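PDB 3TEV: glycosyl hyrolase, family 3 from Deinococcus radiodurans, which probably hydrolyses O-glycosidic bonds with a TIM-barrel domain of glycoside hydrolase family 3. Local coordinates for residues I126-T131 with D256-T261; A163-H168 with R213-E218; H179-G184 with P242-G247. One frame throughout, in Å; residues are numbered along the deposited sequence.

Contact 1: residues I126-T131 with D256-T261; sequences INWNFT and DGVIVT
W128 faces V258 and F130 faces V260 with CA atoms 11.7 Å and 10.6 Å apart, too far for strand pairing, so the two strands meet through side chains alone. Large rings on 126-131 and short branched residues on 256-261 divide this gap between them. With CG swung opposite its backbone N (chi1 173°), W128 sends its six-membered ring across: CH2 touches V258 CG1 at 4.0 Å, and CZ2 reaches V260 CG1 at 3.8 Å. The V260 methyl lies near the indole plane, at the ring edge. It also sits at the edge of the F130 ring, 4.1 Å from CE1, so that the edges of both rings meet it; its chi1 of 59° turns CG1 there. W128 also sets its indole edge on the F130 face, NE1 standing 3.1 Å above the plane, over its centre, which places the polar edge of the indole against the pi cloud. All four touching residues are buried, and beta-branched valines suit strand positions that face inward. In the parallel sheet, strands 174-180 and 221-224 separate 128-129 from 258-261; inward-pointing side chains of non-adjacent strands meet here in the barrel interior, as in a TIM barrel.

Contact 2: residues A163-H168 with R213-E218; sequences AALAGH and RALLPE
Two helices of the outer shell of the TIM barrel, 154-169 and 210-215, meet where L165 packs on L215 and E218. The last of these belongs to the 3-10 turn 216-218 that follows the shorter helix, and its CA lies 6.8 Å from that of L165. L165 does nearly all the reaching on its side. Its CD1 methyl lies 3.9 Å from L215 CD1 and is also close to L215 CB, the two leucines crossing at a slant, while the E218 CB methylene adds a further apolar touch. The other methyl, L165 CD2, rests 4.0 Å from the E218 carbonyl O. A leucine suits this spot because its fork meets two turns of chain at once. E218 contributes only its root and backbone: its side chain bends at CB-CG (chi2 80°), carrying the carboxylate off toward solvent, where R162 forms a long, weak ion pair with it. The 3-10 turn is closed by E218 N bonding to L215 O at 3.0 Å. One turn on from A164, H168 is held within its own helix, ND1 giving a nearly straight bond (169°) to A164 O, which lies in the imidazole plane. Behind L165 and H168 lies P175 of strand 174-180, while A163, A164 and H168 lean on helix 107-124, so helix 154-169 is wedged between the barrel wall and its neighbours.

Contact 3: residues H179-G184 with P242-G247; sequences HFPGHG and PRILTG
The stretch that brings F180 and P181 against I244 starts at H179, which follows a cis peptide where the chain turns a corner near the end of strand 174-180. H179 ND1 is hydrogen-bonded to D135 OD2, and one face of its imidazole is covered near the rim by CD2 of H183. F180 comes next. Its CG lies opposite the backbone N (chi1 -177°), which directs the ring to helix 242-252, and CE2 meets I244 CG2 at 3.7 Å, the methyl approaching the ring obliquely. The same aromatic packs on L248 and L249 of that helix and makes an edge-to-face pair with F212. A second cis peptide precedes P181 and folds the proline back on the phenyl ring: P181 CB stands 3.9 Å above the plane, over its centre, while P181 CG is 4.2 Å from I244 CG2. The sequence HFPGHG matches the signature seen in NagZ-like members of family 3, at the end of a barrel strand and the loop after it. G182 has a positive phi of 130°, at which a side chain would collide with the preceding carbonyl O, and its own O accepts a hydrogen bond from Y229 OH. H183 N then bonds to D135 OD1, so one carboxylate grips both histidine positions. Across the contact, I244 presents its branch methyl to both rings, as suits a buried position on the inner side of a helix. The first turn of this helix is widened into a pi-type turn, where P242 O accepts from T246 N at 2.9 Å and from G247 N.

How the contacts relate
Contact 1 is the innermost: its centre lies about 5 Å from the centre of the chain, those of contacts 2 and 3 about 15 and 12 Å. It joins strand to strand across the barrel, whereas contact 2 joins helix to helix in the shell and contact 3 a strand end and loop to a helix. Strands 128-129 and 174-180 of contacts 1 and 3 are sheet neighbours, linked along the chain by helix 154-169 of contact 2. Chemistry follows place: aromatics and valines inside, two buried leucines beside a solvent-exposed glutamate in the shell, and a phenylalanine-proline-isoleucine cluster between. Contacts 1 and 2 touch where H168 meets N129 and T131, contacts 1 and 3 where I259 packs on L245.

Contact 1: residues I126-T131 with D256-T261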
# COMPACT_ATOMS: atom_id res chain seq x y z
N ILE A 126 -5.92 14.73 -1.36
CA ILE A 126 -5.35 13.40 -1.24
C ILE A 126 -6.16 12.61 -0.22
O ILE A 126 -6.49 13.15 0.85
CB ILE A 126 -3.85 13.47 -0.81
CG1 ILE A 126 -3.00 13.89 -2.02
CG2 ILE A 126 -3.36 12.12 -0.29
CD1 ILE A 126 -1.66 14.56 -1.67
N ASN A 127 -6.48 11.36 -0.52
CA ASN A 127 -7.30 10.56 0.39
C ASN A 127 -6.63 9.27 0.88
O ASN A 127 -7.28 8.42 1.50
CB ASN A 127 -8.69 10.29 -0.22
CG ASN A 127 -8.64 9.49 -1.54
OD1 ASN A 127 -7.58 9.28 -2.13
ND2 ASN A 127 -9.80 9.03 -1.98
N TRP A 128 -5.33 9.13 0.62
CA TRP A 128 -4.60 7.93 1.01
C TRP A 128 -3.14 8.29 1.29
O TRP A 128 -2.47 8.89 0.45
CB TRP A 128 -4.74 6.88 -0.09
CG TRP A 128 -3.93 5.62 0.03
CD1 TRP A 128 -2.61 5.50 0.45
CD2 TRP A 128 -4.32 4.29 -0.38
NE1 TRP A 128 -2.19 4.18 0.34
CE2 TRP A 128 -3.23 3.43 -0.16
CE3 TRP A 128 -5.49 3.76 -0.92
CZ2 TRP A 128 -3.29 2.05 -0.43
CZ3 TRP A 128 -5.54 2.39 -1.19
CH2 TRP A 128 -4.45 1.56 -0.93
N ASN A 129 -2.65 7.90 2.46
CA ASN A 129 -1.25 8.09 2.84
C ASN A 129 -0.64 6.75 3.24
O ASN A 129 -1.25 5.99 4.00
CB ASN A 129 -1.13 9.10 3.99
CG ASN A 129 0.30 9.56 4.23
OD1 ASN A 129 1.18 9.37 3.38
ND2 ASN A 129 0.54 10.17 5.39
N PHE A 130 0.56 6.46 2.75
CA PHE A 130 1.22 5.18 3.07
C PHE A 130 1.99 5.26 4.40
O PHE A 130 3.22 5.31 4.41
CB PHE A 130 2.17 4.78 1.95
CG PHE A 130 1.49 4.17 0.77
CD1 PHE A 130 1.02 2.86 0.82
CD2 PHE A 130 1.36 4.89 -0.42
CE1 PHE A 130 0.38 2.29 -0.31
CE2 PHE A 130 0.74 4.33 -1.55
CZ PHE A 130 0.25 3.04 -1.51
N THR A 131 1.24 5.35 5.50
CA THR A 131 1.73 5.19 6.89
C THR A 131 0.56 4.59 7.67
O THR A 131 -0.57 4.64 7.19
CB THR A 131 2.14 6.53 7.62
OG1 THR A 131 1.16 7.55 7.37
CG2 THR A 131 3.54 7.00 7.25
N ASP A 256 -10.90 -7.75 6.10
CA ASP A 256 -11.71 -7.39 4.92
C ASP A 256 -11.34 -6.03 4.32
O ASP A 256 -12.07 -5.50 3.48
CB ASP A 256 -13.22 -7.48 5.22
CG ASP A 256 -14.07 -7.81 3.95
OD1 ASP A 256 -13.59 -8.48 2.99
OD2 ASP A 256 -15.25 -7.39 3.92
N GLY A 257 -10.20 -5.46 4.70
CA GLY A 257 -9.76 -4.22 4.10
C GLY A 257 -9.00 -4.42 2.80
O GLY A 257 -8.92 -5.54 2.29
N VAL A 258 -8.42 -3.34 2.28
CA VAL A 258 -7.71 -3.34 1.01
C VAL A 258 -6.31 -3.93 1.19
O VAL A 258 -5.58 -3.53 2.11
CB VAL A 258 -7.60 -1.90 0.47
CG1 VAL A 258 -6.56 -1.78 -0.69
CG2 VAL A 258 -8.99 -1.36 0.08
N ILE A 259 -5.94 -4.88 0.34
CA ILE A 259 -4.55 -5.31 0.29
C ILE A 259 -3.92 -4.77 -0.98
O ILE A 259 -4.45 -5.01 -2.07
CB ILE A 259 -4.43 -6.82 0.33
CG1 ILE A 259 -5.04 -7.34 1.63
CG2 ILE A 259 -2.97 -7.25 0.14
CD1 ILE A 259 -5.14 -8.87 1.70
N VAL A 260 -2.82 -4.02 -0.84
CA VAL A 260 -2.11 -3.47 -1.99
C VAL A 260 -0.69 -4.04 -2.01
O VAL A 260 -0.11 -4.25 -0.96
CB VAL A 260 -2.14 -1.88 -2.01
CG1 VAL A 260 -1.50 -1.32 -0.76
CG2 VAL A 260 -1.41 -1.31 -3.24
N THR A 261 -0.14 -4.33 -3.19
CA THR A 261 1.23 -4.84 -3.29
C THR A 261 2.20 -3.69 -3.17
O THR A 261 1.89 -2.58 -3.63
CB THR A 261 1.52 -5.36 -4.67
OG1 THR A 261 1.59 -4.22 -5.57
CG2 THR A 261 0.46 -6.35 -5.12

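Contact 2: residues A163-H168 with R213-E218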
# COMPACT_ATOMS: atom_id res chain seq x y z
N ALA A 163 -2.08 5.31 17.06
CA ALA A 163 -2.21 6.77 17.05
C ALA A 163 -2.15 7.33 15.63
O ALA A 163 -2.92 8.21 15.27
CB ALA A 163 -1.13 7.40 17.92
N ALA A 164 -1.21 6.82 14.84
CA ALA A 164 -1.03 7.25 13.45
C ALA A 164 -2.25 6.93 12.59
O ALA A 164 -2.71 7.77 11.80
CB ALA A 164 0.22 6.61 12.87
N LEU A 165 -2.79 5.72 12.77
CA LEU A 165 -4.01 5.30 12.06
C LEU A 165 -5.18 6.21 12.42
O LEU A 165 -5.90 6.68 11.53
CB LEU A 165 -4.37 3.85 12.39
CG LEU A 165 -3.43 2.74 11.93
CD1 LEU A 165 -3.70 1.49 12.75
CD2 LEU A 165 -3.56 2.43 10.43
N ALA A 166 -5.35 6.49 13.72
CA ALA A 166 -6.50 7.25 14.20
C ALA A 166 -6.44 8.72 13.78
O ALA A 166 -7.45 9.32 13.50
CB ALA A 166 -6.64 7.13 15.74
N GLY A 167 -5.24 9.29 13.76
CA GLY A 167 -5.05 10.65 13.27
C GLY A 167 -5.44 10.82 11.81
O GLY A 167 -5.93 11.88 11.44
N HIS A 168 -5.22 9.80 10.99
CA HIS A 168 -5.60 9.86 9.58
C HIS A 168 -7.10 9.64 9.42
O HIS A 168 -7.80 10.42 8.81
CB HIS A 168 -4.81 8.83 8.75
CG HIS A 168 -3.45 9.30 8.37
ND1 HIS A 168 -2.36 9.18 9.21
CD2 HIS A 168 -3.00 9.94 7.26
CE1 HIS A 168 -1.30 9.71 8.62
NE2 HIS A 168 -1.66 10.18 7.44
N ARG A 213 -1.65 -7.58 13.60
CA ARG A 213 -2.74 -8.35 14.18
C ARG A 213 -3.51 -7.50 15.18
O ARG A 213 -4.73 -7.47 15.15
CB ARG A 213 -2.22 -9.65 14.81
CG ARG A 213 -3.32 -10.61 15.33
CD ARG A 213 -2.76 -12.04 15.40
NE ARG A 213 -3.41 -12.93 16.37
CZ ARG A 213 -3.39 -14.27 16.32
NH1 ARG A 213 -2.76 -14.91 15.33
NH2 ARG A 213 -4.00 -14.98 17.27
N ALA A 214 -2.79 -6.79 16.04
CA ALA A 214 -3.44 -5.95 17.06
C ALA A 214 -4.23 -4.78 16.46
O ALA A 214 -5.22 -4.33 17.04
CB ALA A 214 -2.41 -5.44 18.08
N LEU A 215 -3.82 -4.32 15.29
CA LEU A 215 -4.38 -3.09 14.72
C LEU A 215 -5.36 -3.30 13.56
O LEU A 215 -5.82 -2.33 12.95
CB LEU A 215 -3.25 -2.11 14.33
CG LEU A 215 -2.31 -1.63 15.48
CD1 LEU A 215 -1.29 -0.60 15.00
CD2 LEU A 215 -3.07 -1.10 16.71
N LEU A 216 -5.69 -4.55 13.26
CA LEU A 216 -6.57 -4.87 12.12
C LEU A 216 -7.89 -4.11 12.04
O LEU A 216 -8.20 -3.56 10.98
CB LEU A 216 -6.90 -6.35 12.07
CG LEU A 216 -5.94 -7.31 11.41
CD1 LEU A 216 -6.69 -8.62 11.28
CD2 LEU A 216 -5.45 -6.79 10.05
N PRO A 217 -8.68 -4.09 13.14
CA PRO A 217 -9.97 -3.40 13.01
C PRO A 217 -9.85 -1.88 12.75
O PRO A 217 -10.84 -1.26 12.36
CB PRO A 217 -10.68 -3.66 14.37
CG PRO A 217 -9.80 -4.62 15.14
CD PRO A 217 -8.42 -4.58 14.51
N GLU A 218 -8.67 -1.31 12.96
CA GLU A 218 -8.42 0.11 12.72
C GLU A 218 -7.66 0.37 11.41
O GLU A 218 -7.37 1.51 11.08
CB GLU A 218 -7.60 0.73 13.87
CG GLU A 218 -8.40 1.12 15.11
CD GLU A 218 -8.69 -0.07 16.00
OE1 GLU A 218 -7.87 -1.02 16.01
OE2 GLU A 218 -9.75 -0.06 16.69

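Contact 3: residues H179-G184 with P242-G247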
# COMPACT_ATOMS: atom_id res chain seq x y z
N HIS A 179 5.23 -2.75 6.28
CA HIS A 179 5.01 -3.61 5.09
C HIS A 179 4.73 -5.03 5.54
O HIS A 179 5.63 -5.74 5.99
CB HIS A 179 6.26 -3.66 4.22
CG HIS A 179 6.84 -2.33 3.91
ND1 HIS A 179 7.44 -1.54 4.88
CD2 HIS A 179 6.93 -1.64 2.75
CE1 HIS A 179 7.88 -0.42 4.32
NE2 HIS A 179 7.57 -0.46 3.02
N PHE A 180 3.50 -5.46 5.39
CA PHE A 180 3.09 -6.75 5.87
C PHE A 180 3.80 -7.88 5.10
O PHE A 180 3.88 -7.84 3.88
CB PHE A 180 1.58 -6.85 5.72
CG PHE A 180 1.01 -8.11 6.25
CD1 PHE A 180 0.73 -8.23 7.60
CD2 PHE A 180 0.78 -9.18 5.39
CE1 PHE A 180 0.21 -9.41 8.10
CE2 PHE A 180 0.27 -10.35 5.88
CZ PHE A 180 -0.02 -10.48 7.23
N PRO A 181 4.28 -8.91 5.81
CA PRO A 181 4.13 -9.18 7.23
C PRO A 181 5.21 -8.63 8.18
O PRO A 181 5.27 -9.08 9.33
CB PRO A 181 4.11 -10.72 7.30
CG PRO A 181 4.25 -11.22 5.93
CD PRO A 181 4.75 -10.10 5.08
N GLY A 182 6.05 -7.69 7.73
CA GLY A 182 7.01 -7.01 8.61
C GLY A 182 8.41 -7.01 8.04
O GLY A 182 9.02 -8.08 7.89
N HIS A 183 8.93 -5.81 7.74
CA HIS A 183 10.22 -5.61 7.05
C HIS A 183 11.38 -5.44 8.01
O HIS A 183 12.54 -5.26 7.58
CB HIS A 183 10.17 -4.36 6.17
CG HIS A 183 10.89 -4.51 4.87
ND1 HIS A 183 12.24 -4.79 4.78
CD2 HIS A 183 10.44 -4.40 3.58
CE1 HIS A 183 12.60 -4.86 3.50
NE2 HIS A 183 11.53 -4.63 2.76
N GLY A 184 11.09 -5.48 9.31
CA GLY A 184 12.06 -5.10 10.31
C GLY A 184 13.41 -5.82 10.34
O GLY A 184 14.43 -5.20 10.64
N PRO A 242 -0.45 -16.92 -1.99
CA PRO A 242 -1.83 -17.16 -1.52
C PRO A 242 -1.90 -17.60 -0.04
O PRO A 242 -2.87 -17.25 0.64
CB PRO A 242 -2.35 -18.28 -2.44
CG PRO A 242 -1.11 -18.88 -3.05
CD PRO A 242 -0.07 -17.80 -3.11
N ARG A 243 -0.90 -18.33 0.45
CA ARG A 243 -0.91 -18.76 1.85
C ARG A 243 -0.92 -17.55 2.80
O ARG A 243 -1.58 -17.58 3.85
CB ARG A 243 0.26 -19.69 2.17
CG ARG A 243 0.19 -21.05 1.45
CD ARG A 243 1.35 -22.00 1.82
NE ARG A 243 1.36 -22.25 3.27
CZ ARG A 243 1.76 -23.39 3.84
NH1 ARG A 243 2.17 -24.42 3.11
NH2 ARG A 243 1.72 -23.49 5.17
N ILE A 244 -0.21 -16.49 2.42
CA ILE A 244 -0.08 -15.33 3.29
C ILE A 244 -1.24 -14.35 3.10
O ILE A 244 -1.91 -13.98 4.07
CB ILE A 244 1.28 -14.62 3.11
CG1 ILE A 244 2.40 -15.55 3.62
CG2 ILE A 244 1.25 -13.25 3.79
CD1 ILE A 244 3.80 -15.00 3.50
N LEU A 245 -1.50 -13.95 1.86
CA LEU A 245 -2.54 -12.97 1.62
C LEU A 245 -3.94 -13.52 1.87
O LEU A 245 -4.78 -12.80 2.41
CB LEU A 245 -2.42 -12.38 0.22
CG LEU A 245 -1.07 -11.77 -0.14
CD1 LEU A 245 -1.19 -11.12 -1.48
CD2 LEU A 245 -0.54 -10.75 0.88
N THR A 246 -4.20 -14.77 1.48
CA THR A 246 -5.54 -15.36 1.63
C THR A 246 -5.61 -16.23 2.89
O THR A 246 -6.44 -16.01 3.76
CB THR A 246 -6.01 -16.14 0.36
OG1 THR A 246 -6.11 -15.25 -0.75
CG2 THR A 246 -7.39 -16.79 0.58
N GLY A 247 -4.71 -17.21 3.00
CA GLY A 247 -4.70 -18.12 4.15
C GLY A 247 -4.64 -17.38 5.48
O GLY A 247 -5.53 -17.52 6.33